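Local coordinates for beta-galactosidase (PDB 3TTY), which hydrolyses terminal beta-galactosidic bonds, as a trimeric TIM-barrel glycoside hydrolase that holds galactose in its active-site pocket, at residues N113-S118 with G153-D158; E161-V166 with R222-D227; V198-N201 with E205-S208. All blocks are in the same frame, centred on the assembly; numbering follows the deposited sequence.

All three contacts lie on the same side of the chain's centre, and helix 215-243 touches both interaction 1 and interaction 3, through Gln225 and Arg222. Interaction 1 is the zinc site, its centre about 10 Å from that of interaction 2; Cys155 N donates a hydrogen bond to Gln225 OE1 (2.7 Å). Interactions 2 and 3, about 14 Å apart between centres, are joined by the salt bridge from Arg222 NH1 to Glu206 OE1 at 2.9 Å, and Glu161 OE1 of helix 158-172 adds a tie to Ala199 N at 2.8 Å. None of the three contains a residue of the galactose pocket, although segment 153-158 follows pocket residues Asn149 and Glu150, and the Glu205 side chain is about 12 Å from a bound galactose.

Interaction 1 (N113-S118 with G153-D158); sequences NSCPNS and GYCYCD. With ZN (zinc ion), chain G.
The backbones of two irregular loops come nearest at Cys115 and Cys155, whose CA atoms are 6.3 Å apart. Residues Cys115 to Ser118 form a type I beta turn, closed by a backbone hydrogen bond from Ser118 N to Cys115 O, while 153-158 runs as a loop into helix 158-172. No hydrogen bond spans the two loops; a zinc ion joins them instead. Cys115, Cys155 and Cys157 each bind it through SG, the Cys155 SG to zinc distance being 2.4 Å, and Cys160, in the first turn of the following helix, supplies the fourth sulfur. Cys115 and Cys155 both carry SG anti to the backbone N (chi1 161° and -180°), which turns the two sulfurs onto the ion from different loops. Cys157 swings its SG between its own N and carbonyl carbon (chi1 80°), bringing it 3.7 Å from Cys115 SG. Beside the metal, the Pro116 ring rests its CD against Cys155 CB at 4.1 Å, a small apolar patch for which a rigid proline inside a turn is well suited. Backbone amides also attend the sulfurs: Cys157 N donates to Cys155 SG over 3.5 Å, and Asn117 N makes a weak bond to Cys115 SG. Cys157 SG caps the N-terminus of helix 158-172 as well. Four cysteines around zinc, two of them spaced as CxxC, are characteristic of a structural rather than a catalytic site. Thiolate ligands are probably stabilised by the ion, the N-H donors and the helix end, which together would spread the negative charge of the buried sulfurs.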
loop_
_atom_site.group_PDB
_atom_site.type_symbol
_atom_site.label_atom_id
_atom_site.label_comp_id
_atom_site.label_asym_id
_atom_site.label_seq_id
_atom_site.Cartn_x
_atom_site.Cartn_y
_atom_site.Cartn_z
ATOM N N ASN A 113 -19.412 14.858 5.799
ATOM C CA ASN A 113 -19.136 14.646 4.390
ATOM C C ASN A 113 -20.249 15.177 3.466
ATOM O O ASN A 113 -20.488 14.619 2.395
ATOM C CB ASN A 113 -18.865 13.149 4.135
ATOM C CG ASN A 113 -20.004 12.255 4.637
ATOM O OD1 ASN A 113 -21.083 12.752 4.988
ATOM N ND2 ASN A 113 -19.774 10.934 4.662
ATOM N N SER A 114 -20.935 16.246 3.872
ATOM C CA SER A 114 -21.899 16.886 2.977
ATOM C C SER A 114 -21.172 17.776 1.965
ATOM O O SER A 114 -20.207 18.449 2.304
ATOM C CB SER A 114 -22.926 17.711 3.758
ATOM O OG SER A 114 -23.742 16.882 4.579
ATOM N N CYS A 115 -21.610 17.775 0.712
ATOM C CA CYS A 115 -20.957 18.645 -0.257
ATOM C C CYS A 115 -21.183 20.092 0.168
ATOM O O CYS A 115 -22.325 20.520 0.328
ATOM C CB CYS A 115 -21.479 18.408 -1.676
ATOM S SG CYS A 115 -21.112 19.784 -2.790
ATOM N N PRO A 116 -20.093 20.848 0.363
ATOM C CA PRO A 116 -20.200 22.218 0.874
ATOM C C PRO A 116 -20.771 23.160 -0.183
ATOM O O PRO A 116 -21.124 24.288 0.124
ATOM C CB PRO A 116 -18.749 22.584 1.186
ATOM C CG PRO A 116 -17.965 21.790 0.212
ATOM C CD PRO A 116 -18.703 20.490 0.033
ATOM N N ASN A 117 -20.866 22.694 -1.419
ATOM C CA ASN A 117 -21.460 23.497 -2.472
ATOM C C ASN A 117 -22.833 22.986 -2.870
ATOM O O ASN A 117 -23.307 23.254 -3.968
ATOM C CB ASN A 117 -20.529 23.579 -3.681
ATOM C CG ASN A 117 -19.424 24.590 -3.476
ATOM O OD1 ASN A 117 -19.695 25.762 -3.209
ATOM N ND2 ASN A 117 -18.174 24.138 -3.549
ATOM N N SER A 118 -23.471 22.265 -1.953
ATOM C CA SER A 118 -24.763 21.634 -2.212
ATOM C C SER A 118 -25.948 22.548 -1.899
ATOM O O SER A 118 -26.080 23.055 -0.790
ATOM C CB SER A 118 -24.872 20.334 -1.416
ATOM O OG SER A 118 -26.219 19.926 -1.277
ATOM N N GLY A 153 -12.454 17.412 4.870
ATOM C CA GLY A 153 -12.532 16.595 3.674
ATOM C C GLY A 153 -12.828 17.426 2.433
ATOM O O GLY A 153 -13.459 18.478 2.511
ATOM N N TYR A 154 -12.380 16.949 1.276
ATOM C CA TYR A 154 -12.623 17.653 0.027
ATOM C C TYR A 154 -13.676 16.936 -0.791
ATOM O O TYR A 154 -13.885 15.735 -0.625
ATOM C CB TYR A 154 -11.347 17.756 -0.795
ATOM C CG TYR A 154 -10.298 18.605 -0.164
ATOM C CD1 TYR A 154 -10.641 19.682 0.636
ATOM C CD2 TYR A 154 -8.953 18.332 -0.356
ATOM C CE1 TYR A 154 -9.673 20.465 1.219
ATOM C CE2 TYR A 154 -7.979 19.108 0.230
ATOM C CZ TYR A 154 -8.347 20.174 1.020
ATOM O OH TYR A 154 -7.373 20.960 1.607
ATOM N N CYS A 155 -14.345 17.690 -1.661
ATOM C CA CYS A 155 -15.325 17.147 -2.580
ATOM C C CYS A 155 -14.907 17.510 -4.005
ATOM O O CYS A 155 -14.322 18.571 -4.235
ATOM C CB CYS A 155 -16.704 17.715 -2.283
ATOM S SG CYS A 155 -18.007 17.086 -3.384
ATOM N N TYR A 156 -15.213 16.624 -4.951
ATOM C CA TYR A 156 -14.830 16.797 -6.346
ATOM C C TYR A 156 -16.019 16.611 -7.266
ATOM O O TYR A 156 -15.844 16.251 -8.426
ATOM C CB TYR A 156 -13.722 15.808 -6.710
ATOM C CG TYR A 156 -12.503 15.932 -5.814
ATOM C CD1 TYR A 156 -11.471 16.818 -6.129
ATOM C CD2 TYR A 156 -12.390 15.176 -4.644
ATOM C CE1 TYR A 156 -10.359 16.935 -5.323
ATOM C CE2 TYR A 156 -11.276 15.284 -3.825
ATOM C CZ TYR A 156 -10.268 16.167 -4.171
ATOM O OH TYR A 156 -9.172 16.293 -3.370
ATOM N N CYS A 157 -17.227 16.863 -6.755
ATOM C CA CYS A 157 -18.448 16.660 -7.545
ATOM C C CYS A 157 -18.635 17.753 -8.614
ATOM O O CYS A 157 -17.880 18.720 -8.687
ATOM C CB CYS A 157 -19.694 16.585 -6.639
ATOM S SG CYS A 157 -20.337 18.212 -6.067
ATOM N N ASP A 158 -19.652 17.593 -9.441
ATOM C CA ASP A 158 -19.973 18.593 -10.453
ATOM C C ASP A 158 -20.221 20.010 -9.935
ATOM O O ASP A 158 -19.792 20.988 -10.549
ATOM C CB ASP A 158 -21.183 18.145 -11.246
ATOM C CG ASP A 158 -20.849 17.921 -12.673
ATOM O OD1 ASP A 158 -20.324 16.821 -12.977
ATOM O OD2 ASP A 158 -21.072 18.862 -13.475
HETATM ZN ZN ZN G . -19.129 19.079 -4.037
#

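Interaction 2 (E161-V166 with R222-D227); sequences EKQFRV and RRFQSD
A helix-helix interface of the TIM-barrel domain brings helix 158-172 against helix 215-243, with Phe164 and Phe224 nearest, their CA atoms 6.6 Å apart. Phe224 does most of the work: its CG stands anti to the backbone N (chi1 164°), which sends the ring straight at the other helix. There Phe164 CA lies over one face, 3.7 Å from the ring centroid and 16° off the normal, a CH-pi contact, while the Phe224 CZ atom reaches Phe164 N at 3.2 Å. The two rings meet obliquely, planes 39° apart, with Phe164 CD1 touching Phe224 CD2 at 3.6 Å. Gln163 lends only its aliphatic part, CG sitting at the ring's edge in its plane, 3.8 Å from Phe224 CE1. A flat, wholly apolar side chain thus suits a spot between helix backbone and ring. With an alanine in place of Phe224, the CH-pi contact would go, and the gap between the helices would probably let the Phe164 ring shift. The same Phe224 ring touches Asn117 in the zinc-bound turn, its side chain being about 7 Å from the metal. Further along this pair Trp167 packs on Arg223; Trp409 of helix 405-413 touches Arg222 and Arg223.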
loop_
_atom_site.group_PDB
_atom_site.type_symbol
_atom_site.label_atom_id
_atom_site.label_comp_id
_atom_site.label_asym_id
_atom_site.label_seq_id
_atom_site.Cartn_x
_atom_site.Cartn_y
_atom_site.Cartn_z
ATOM N N GLU A 161 -17.052 21.522 -8.911
ATOM C CA GLU A 161 -16.259 21.795 -10.101
ATOM C C GLU A 161 -16.724 23.099 -10.751
ATOM O O GLU A 161 -15.910 23.983 -11.040
ATOM C CB GLU A 161 -16.334 20.628 -11.089
ATOM C CG GLU A 161 -15.255 20.638 -12.140
ATOM C CD GLU A 161 -15.053 19.270 -12.766
ATOM O OE1 GLU A 161 -13.949 18.704 -12.593
ATOM O OE2 GLU A 161 -15.999 18.771 -13.423
ATOM N N LYS A 162 -18.036 23.231 -10.951
ATOM C CA LYS A 162 -18.587 24.465 -11.506
ATOM C C LYS A 162 -18.297 25.667 -10.616
ATOM O O LYS A 162 -17.995 26.761 -11.094
ATOM C CB LYS A 162 -20.092 24.359 -11.694
ATOM C CG LYS A 162 -20.550 23.312 -12.688
ATOM C CD LYS A 162 -22.056 23.333 -12.703
ATOM C CE LYS A 162 -22.664 22.155 -13.424
ATOM N NZ LYS A 162 -24.129 22.144 -13.106
ATOM N N GLN A 163 -18.404 25.469 -9.314
ATOM C CA GLN A 163 -18.213 26.583 -8.403
ATOM C C GLN A 163 -16.722 26.930 -8.318
ATOM O O GLN A 163 -16.361 28.091 -8.158
ATOM C CB GLN A 163 -18.848 26.281 -7.042
ATOM C CG GLN A 163 -18.857 27.449 -6.080
ATOM C CD GLN A 163 -19.517 28.714 -6.647
ATOM O OE1 GLN A 163 -20.455 28.655 -7.464
ATOM N NE2 GLN A 163 -19.030 29.866 -6.196
ATOM N N PHE A 164 -15.857 25.929 -8.466
ATOM C CA PHE A 164 -14.422 26.172 -8.613
ATOM C C PHE A 164 -14.137 27.218 -9.707
ATOM O O PHE A 164 -13.300 28.110 -9.538
ATOM C CB PHE A 164 -13.694 24.866 -8.950
ATOM C CG PHE A 164 -12.184 24.980 -8.955
ATOM C CD1 PHE A 164 -11.520 25.738 -7.991
ATOM C CD2 PHE A 164 -11.428 24.296 -9.898
ATOM C CE1 PHE A 164 -10.122 25.825 -7.983
ATOM C CE2 PHE A 164 -10.041 24.371 -9.892
ATOM C CZ PHE A 164 -9.383 25.134 -8.939
ATOM N N ARG A 165 -14.843 27.101 -10.825
ATOM C CA ARG A 165 -14.628 28.001 -11.952
ATOM C C ARG A 165 -15.051 29.417 -11.603
ATOM O O ARG A 165 -14.384 30.373 -11.997
ATOM C CB ARG A 165 -15.354 27.501 -13.209
ATOM C CG ARG A 165 -14.896 26.119 -13.617
ATOM C CD ARG A 165 -15.684 25.558 -14.785
ATOM N NE ARG A 165 -15.221 24.221 -15.140
ATOM C CZ ARG A 165 -16.007 23.154 -15.214
ATOM N NH1 ARG A 165 -17.299 23.273 -14.965
ATOM N NH2 ARG A 165 -15.501 21.966 -15.545
ATOM N N VAL A 166 -16.157 29.543 -10.869
ATOM C CA VAL A 166 -16.652 30.852 -10.451
ATOM C C VAL A 166 -15.621 31.470 -9.525
ATOM O O VAL A 166 -15.288 32.645 -9.633
ATOM C CB VAL A 166 -18.019 30.727 -9.724
ATOM C CG1 VAL A 166 -18.466 32.074 -9.151
ATOM C CG2 VAL A 166 -19.096 30.151 -10.676
ATOM N N ARG A 222 -7.546 23.549 -3.080
ATOM C CA ARG A 222 -7.537 23.446 -1.631
ATOM C C ARG A 222 -7.986 24.762 -0.983
ATOM O O ARG A 222 -8.766 24.748 -0.026
ATOM C CB ARG A 222 -6.166 22.971 -1.127
ATOM C CG ARG A 222 -5.930 21.484 -1.375
ATOM C CD ARG A 222 -4.458 21.115 -1.525
ATOM N NE ARG A 222 -4.282 19.667 -1.694
ATOM C CZ ARG A 222 -4.499 19.009 -2.836
ATOM N NH1 ARG A 222 -4.896 19.666 -3.922
ATOM N NH2 ARG A 222 -4.327 17.693 -2.895
ATOM N N ARG A 223 -7.541 25.903 -1.515
ATOM C CA ARG A 223 -8.067 27.179 -1.026
ATOM C C ARG A 223 -9.590 27.191 -1.164
ATOM O O ARG A 223 -10.310 27.550 -0.239
ATOM C CB ARG A 223 -7.481 28.365 -1.794
ATOM C CG ARG A 223 -5.991 28.519 -1.696
ATOM C CD ARG A 223 -5.483 29.657 -2.577
ATOM N NE ARG A 223 -4.202 30.172 -2.091
ATOM C CZ ARG A 223 -3.127 30.390 -2.840
ATOM N NH1 ARG A 223 -3.155 30.149 -4.147
ATOM N NH2 ARG A 223 -2.012 30.853 -2.272
ATOM N N PHE A 224 -10.059 26.784 -2.338
ATOM C CA PHE A 224 -11.469 26.827 -2.704
ATOM C C PHE A 224 -12.332 25.943 -1.803
ATOM O O PHE A 224 -13.363 26.377 -1.268
ATOM C CB PHE A 224 -11.604 26.420 -4.182
ATOM C CG PHE A 224 -12.997 26.047 -4.590
ATOM C CD1 PHE A 224 -14.020 26.983 -4.558
ATOM C CD2 PHE A 224 -13.279 24.767 -5.021
ATOM C CE1 PHE A 224 -15.315 26.638 -4.932
ATOM C CE2 PHE A 224 -14.567 24.409 -5.391
ATOM C CZ PHE A 224 -15.589 25.348 -5.347
ATOM N N GLN A 225 -11.911 24.691 -1.642
ATOM C CA GLN A 225 -12.594 23.754 -0.751
ATOM C C GLN A 225 -12.657 24.292 0.679
ATOM O O GLN A 225 -13.699 24.262 1.325
ATOM C CB GLN A 225 -11.897 22.392 -0.792
ATOM C CG GLN A 225 -12.233 21.579 -2.050
ATOM C CD GLN A 225 -13.697 21.207 -2.102
ATOM O OE1 GLN A 225 -14.168 20.400 -1.302
ATOM N NE2 GLN A 225 -14.433 21.807 -3.030
ATOM N N SER A 226 -11.533 24.807 1.159
ATOM C CA SER A 226 -11.492 25.418 2.467
ATOM C C SER A 226 -12.477 26.597 2.522
ATOM O O SER A 226 -13.310 26.652 3.423
ATOM C CB SER A 226 -10.068 25.834 2.808
ATOM O OG SER A 226 -9.990 26.346 4.124
ATOM N N ASP A 227 -12.414 27.509 1.545
ATOM C CA ASP A 227 -13.357 28.628 1.484
ATOM C C ASP A 227 -14.823 28.167 1.472
ATOM O O ASP A 227 -15.654 28.780 2.128
ATOM C CB ASP A 227 -13.114 29.531 0.257
ATOM C CG ASP A 227 -11.844 30.352 0.359
ATOM O OD1 ASP A 227 -11.084 30.168 1.333
ATOM O OD2 ASP A 227 -11.589 31.177 -0.553
#

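Interaction 3 (V198-N201 with E205-S208); sequences VAPN and EEWS
Glu206 lies alongside Pro200, and this pairing is the tight part of the contact. Its CG is anti to the carbonyl carbon (chi1 -69°), and the extended chain beyond lays the carboxylate alongside the proline ring, where OE1 comes 3.5 Å from Pro200 CB. Helix 215-243 serves both residues: OE1 takes a hydrogen bond from Ser218 and a salt bridge from Arg222, while Ile217, Ser218 and Tyr221 cover the proline ring. OE2 of Glu206 accepts from a water 2.7 Å away. That same water donates to Pro200 O, also over 2.7 Å, and so links carboxylate to backbone. Proline, having no N-H to satisfy, fits here. A backbone hydrogen bond, Glu206 N to Asn201 O, fixes the register at 3.1 Å and 151°. This bond closes a pi turn from Asn201 to Glu206, inside which Asn201 OD1 takes Leu203 N in an Asx turn; the chain then enters the small antiparallel hairpin of 206-207 with 211-212. Between the two segments, packing is looser at Glu205, whose CB is 4.4 Å from Pro200 CB. This buried residue is held from outside instead: its chain, bent at chi2, leads its carboxylate off to His189 and, across the subunit boundary, to Gly110 N of the second subunit, while Trp207, pointing away from the turn, packs its bulky ring on Trp315 of that second subunit, a residue of its galactose pocket. At the solvent side Ser208 is exposed, with a positive phi (57°) that turns the chain out of the strand.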
loop_
_atom_site.group_PDB
_atom_site.type_symbol
_atom_site.label_atom_id
_atom_site.label_comp_id
_atom_site.label_asym_id
_atom_site.label_seq_id
_atom_site.Cartn_x
_atom_site.Cartn_y
_atom_site.Cartn_z
ATOM N N VAL A 198 -10.775 21.572 -14.876
ATOM C CA VAL A 198 -11.437 20.553 -14.068
ATOM C C VAL A 198 -10.857 20.509 -12.653
ATOM O O VAL A 198 -9.777 21.048 -12.396
ATOM C CB VAL A 198 -11.372 19.170 -14.715
ATOM C CG1 VAL A 198 -12.166 19.154 -16.038
ATOM C CG2 VAL A 198 -9.929 18.746 -14.925
ATOM N N ALA A 199 -11.589 19.903 -11.723
ATOM C CA ALA A 199 -11.067 19.739 -10.371
ATOM C C ALA A 199 -9.901 18.769 -10.428
ATOM O O ALA A 199 -9.938 17.810 -11.187
ATOM C CB ALA A 199 -12.149 19.208 -9.449
ATOM N N PRO A 200 -8.857 19.019 -9.628
ATOM C CA PRO A 200 -7.697 18.137 -9.610
ATOM C C PRO A 200 -7.873 16.976 -8.637
ATOM O O PRO A 200 -7.867 17.174 -7.434
ATOM C CB PRO A 200 -6.568 19.062 -9.127
ATOM C CG PRO A 200 -7.264 20.075 -8.240
ATOM C CD PRO A 200 -8.694 20.182 -8.729
ATOM N N ASN A 201 -8.043 15.773 -9.164
ATOM C CA ASN A 201 -8.033 14.564 -8.345
ATOM C C ASN A 201 -7.457 13.425 -9.175
ATOM O O ASN A 201 -6.746 13.675 -10.138
ATOM C CB ASN A 201 -9.428 14.244 -7.778
ATOM C CG ASN A 201 -10.451 13.955 -8.859
ATOM O OD1 ASN A 201 -10.114 13.837 -10.032
ATOM N ND2 ASN A 201 -11.712 13.813 -8.459
ATOM N N GLU A 205 -5.202 15.806 -12.575
ATOM C CA GLU A 205 -3.808 16.198 -12.359
ATOM C C GLU A 205 -3.106 15.501 -11.192
ATOM O O GLU A 205 -1.896 15.631 -11.032
ATOM C CB GLU A 205 -3.703 17.707 -12.120
ATOM C CG GLU A 205 -4.217 18.581 -13.239
ATOM C CD GLU A 205 -3.372 18.505 -14.512
ATOM O OE1 GLU A 205 -3.669 19.271 -15.447
ATOM O OE2 GLU A 205 -2.428 17.684 -14.581
ATOM N N GLU A 206 -3.854 14.793 -10.359
ATOM C CA GLU A 206 -3.292 14.332 -9.088
ATOM C C GLU A 206 -3.240 12.825 -8.987
ATOM O O GLU A 206 -3.956 12.122 -9.696
ATOM C CB GLU A 206 -4.063 14.913 -7.894
ATOM C CG GLU A 206 -3.852 16.420 -7.752
ATOM C CD GLU A 206 -4.442 17.014 -6.477
ATOM O OE1 GLU A 206 -4.524 18.258 -6.400
ATOM O OE2 GLU A 206 -4.817 16.251 -5.555
ATOM N N TRP A 207 -2.368 12.337 -8.118
ATOM C CA TRP A 207 -2.339 10.917 -7.822
ATOM C C TRP A 207 -1.703 10.685 -6.468
ATOM O O TRP A 207 -1.010 11.554 -5.934
ATOM C CB TRP A 207 -1.603 10.132 -8.908
ATOM C CG TRP A 207 -0.105 10.413 -9.005
ATOM C CD1 TRP A 207 0.913 9.640 -8.506
ATOM C CD2 TRP A 207 0.531 11.527 -9.667
ATOM N NE1 TRP A 207 2.132 10.199 -8.820
ATOM C CE2 TRP A 207 1.927 11.351 -9.533
ATOM C CE3 TRP A 207 0.054 12.646 -10.358
ATOM C CZ2 TRP A 207 2.852 12.262 -10.052
ATOM C CZ3 TRP A 207 0.976 13.552 -10.882
ATOM C CH2 TRP A 207 2.361 13.349 -10.727
ATOM N N SER A 208 -1.965 9.507 -5.913
ATOM C CA SER A 208 -1.344 9.074 -4.662
ATOM C C SER A 208 -1.585 10.043 -3.528
ATOM O O SER A 208 -0.777 10.130 -2.606
ATOM C CB SER A 208 0.161 8.866 -4.847
ATOM O OG SER A 208 0.408 7.788 -5.738
HETATM O O HOH W 1 -7.235 17.137 -4.762
#